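Side-chain contact in DyP2 (Amycolatopsis sp. ATCC 39116, PDB 4G2C), which is a multifunctional dye peroxidase of a lignin-reactive bacterium that carries haem and binds manganese, and probably oxidises its substrates with hydrogen peroxide: residues D289-L294 and E302-M307. Numbering follows the deposited sequence.
Sequences DLAHDL and ERAGAM
Ala304, which buries 58 Å² against residues 289-294, presses its CB methyl onto the last turn of helix 280-293. Two atoms of Ala291 receive it: its backbone N at 3.7 Å and its CB at 3.8 Å from CB of Ala304. With two methyl groups meeting, the backbones come close, and the CA atoms of Ala291 and Ala304 are 5.2 Å apart.

Leu290, with 41 Å² buried, closes over the same methyl from the preceding position. Its CG stands anti to the backbone N (chi1 173°), which carries the branch across to helix 303-309. CG rests 4.1 Å from Ala304 CB, while CD2 reaches on to the carbonyl and touches Ala304 O at 3.6 Å. That approach is a van der Waals contact of a methyl with the carbonyl oxygen.

Four residues on from Leu290, just past the helix, Leu294 meets Met307, three residues on from Ala304, tip to tip. Leu294 CD1 sits 3.6 Å from Met307 SD and 4.0 Å from Met307 CE, so a single methyl touches both outer atoms of the thioether. The methionine chain is extended beyond CG (chi2 172°), which delivers the sulfur to the leucine. Tyr454 of strand 453-454 packs on Leu290, Leu294 and Met307, adding an aromatic neighbour to this apolar cluster.

All five touching residues are buried, and the side chains that meet are all apolar, though a backbone N and a carbonyl O also touch them. The contact joins the end of one helix to the start of the next across residues 295-301, which are neither helix nor strand: packing of two sequence-adjacent helices, close-set at an alanine pair, beside the manganese site, where Glu287 and Glu313 bind the ion and the Ala304 side chain lies about 7 Å from it.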
loop_
_atom_site.group_PDB
_atom_site.type_symbol
_atom_site.label_atom_id
_atom_site.label_comp_id
_atom_site.label_asym_id
_atom_site.label_seq_id
_atom_site.Cartn_x
_atom_site.Cartn_y
_atom_site.Cartn_z
ATOM N N ASP A 289 -19.243 -14.916 12.872
ATOM C CA ASP A 289 -19.027 -16.312 13.211
ATOM C C ASP A 289 -17.873 -16.529 14.200
ATOM O O ASP A 289 -17.968 -17.394 15.076
ATOM C CB ASP A 289 -18.805 -17.160 11.950
ATOM C CG ASP A 289 -20.028 -17.188 11.030
ATOM O OD1 ASP A 289 -21.149 -16.849 11.480
ATOM O OD2 ASP A 289 -19.861 -17.548 9.846
ATOM N N LEU A 290 -16.787 -15.769 14.053
ATOM C CA LEU A 290 -15.659 -15.891 14.980
ATOM C C LEU A 290 -16.078 -15.426 16.369
ATOM O O LEU A 290 -15.748 -16.066 17.370
ATOM C CB LEU A 290 -14.426 -15.103 14.494
ATOM C CG LEU A 290 -13.216 -14.990 15.439
ATOM C CD1 LEU A 290 -12.634 -16.354 15.808
ATOM C CD2 LEU A 290 -12.117 -14.108 14.854
ATOM N N ALA A 291 -16.813 -14.318 16.429
ATOM C CA ALA A 291 -17.308 -13.820 17.709
ATOM C C ALA A 291 -18.149 -14.901 18.384
ATOM O O ALA A 291 -17.936 -15.237 19.547
ATOM C CB ALA A 291 -18.125 -12.533 17.529
ATOM N N HIS A 292 -19.102 -15.449 17.642
ATOM C CA HIS A 292 -19.948 -16.504 18.185
ATOM C C HIS A 292 -19.118 -17.690 18.654
ATOM O O HIS A 292 -19.351 -18.223 19.742
ATOM C CB HIS A 292 -20.992 -16.960 17.162
ATOM C CG HIS A 292 -21.913 -18.017 17.684
ATOM N ND1 HIS A 292 -21.723 -19.361 17.437
ATOM C CD2 HIS A 292 -23.025 -17.929 18.450
ATOM C CE1 HIS A 292 -22.682 -20.054 18.024
ATOM N NE2 HIS A 292 -23.484 -19.209 18.648
ATOM N N ASP A 293 -18.157 -18.095 17.826
ATOM C CA ASP A 293 -17.248 -19.193 18.147
ATOM C C ASP A 293 -16.517 -18.960 19.475
ATOM O O ASP A 293 -16.343 -19.883 20.276
ATOM C CB ASP A 293 -16.199 -19.335 17.041
ATOM C CG ASP A 293 -16.521 -20.440 16.045
ATOM O OD1 ASP A 293 -17.574 -21.110 16.182
ATOM O OD2 ASP A 293 -15.706 -20.627 15.110
ATOM N N LEU A 294 -16.078 -17.727 19.699
ATOM C CA LEU A 294 -15.222 -17.425 20.840
ATOM C C LEU A 294 -16.038 -17.075 22.079
ATOM O O LEU A 294 -15.482 -16.666 23.101
ATOM C CB LEU A 294 -14.285 -16.271 20.492
ATOM C CG LEU A 294 -13.259 -16.566 19.394
ATOM C CD1 LEU A 294 -12.434 -15.332 19.137
ATOM C CD2 LEU A 294 -12.354 -17.741 19.769
ATOM N N GLU A 302 -17.269 -6.916 18.535
ATOM C CA GLU A 302 -16.434 -6.161 17.598
ATOM C C GLU A 302 -14.961 -6.579 17.662
ATOM O O GLU A 302 -14.222 -6.392 16.692
ATOM C CB GLU A 302 -16.522 -4.659 17.895
ATOM C CG GLU A 302 -17.855 -4.006 17.578
ATOM C CD GLU A 302 -17.948 -2.593 18.144
ATOM O OE1 GLU A 302 -17.031 -2.200 18.899
ATOM O OE2 GLU A 302 -18.939 -1.883 17.841
ATOM N N ARG A 303 -14.533 -7.119 18.806
ATOM C CA ARG A 303 -13.137 -7.515 18.979
ATOM C C ARG A 303 -12.751 -8.668 18.046
ATOM O O ARG A 303 -11.572 -8.872 17.753
ATOM C CB ARG A 303 -12.844 -7.864 20.427
ATOM C CG ARG A 303 -11.391 -8.166 20.707
ATOM C CD ARG A 303 -11.075 -7.971 22.188
ATOM N NE ARG A 303 -12.018 -8.688 23.032
ATOM C CZ ARG A 303 -11.823 -9.924 23.481
ATOM N NH1 ARG A 303 -10.708 -10.574 23.171
ATOM N NH2 ARG A 303 -12.743 -10.508 24.240
ATOM N N ALA A 304 -13.746 -9.409 17.557
ATOM C CA ALA A 304 -13.461 -10.504 16.626
ATOM C C ALA A 304 -12.828 -9.933 15.372
ATOM O O ALA A 304 -11.895 -10.514 14.819
ATOM C CB ALA A 304 -14.722 -11.265 16.276
ATOM N N GLY A 305 -13.341 -8.781 14.943
ATOM C CA GLY A 305 -12.858 -8.093 13.763
ATOM C C GLY A 305 -11.461 -7.560 14.004
ATOM O O GLY A 305 -10.581 -7.692 13.152
ATOM N N ALA A 306 -11.268 -6.942 15.164
ATOM C CA ALA A 306 -9.957 -6.468 15.592
ATOM C C ALA A 306 -8.920 -7.592 15.566
ATOM O O ALA A 306 -7.752 -7.355 15.257
ATOM C CB ALA A 306 -10.053 -5.867 16.989
ATOM N N MET A 307 -9.335 -8.816 15.886
ATOM C CA MET A 307 -8.392 -9.941 15.905
ATOM C C MET A 307 -7.892 -10.280 14.512
ATOM O O MET A 307 -6.771 -10.767 14.354
ATOM C CB MET A 307 -9.014 -11.193 16.535
ATOM C CG MET A 307 -9.184 -11.157 18.043
ATOM S SD MET A 307 -10.131 -12.594 18.656
ATOM C CE MET A 307 -10.502 -12.063 20.329
#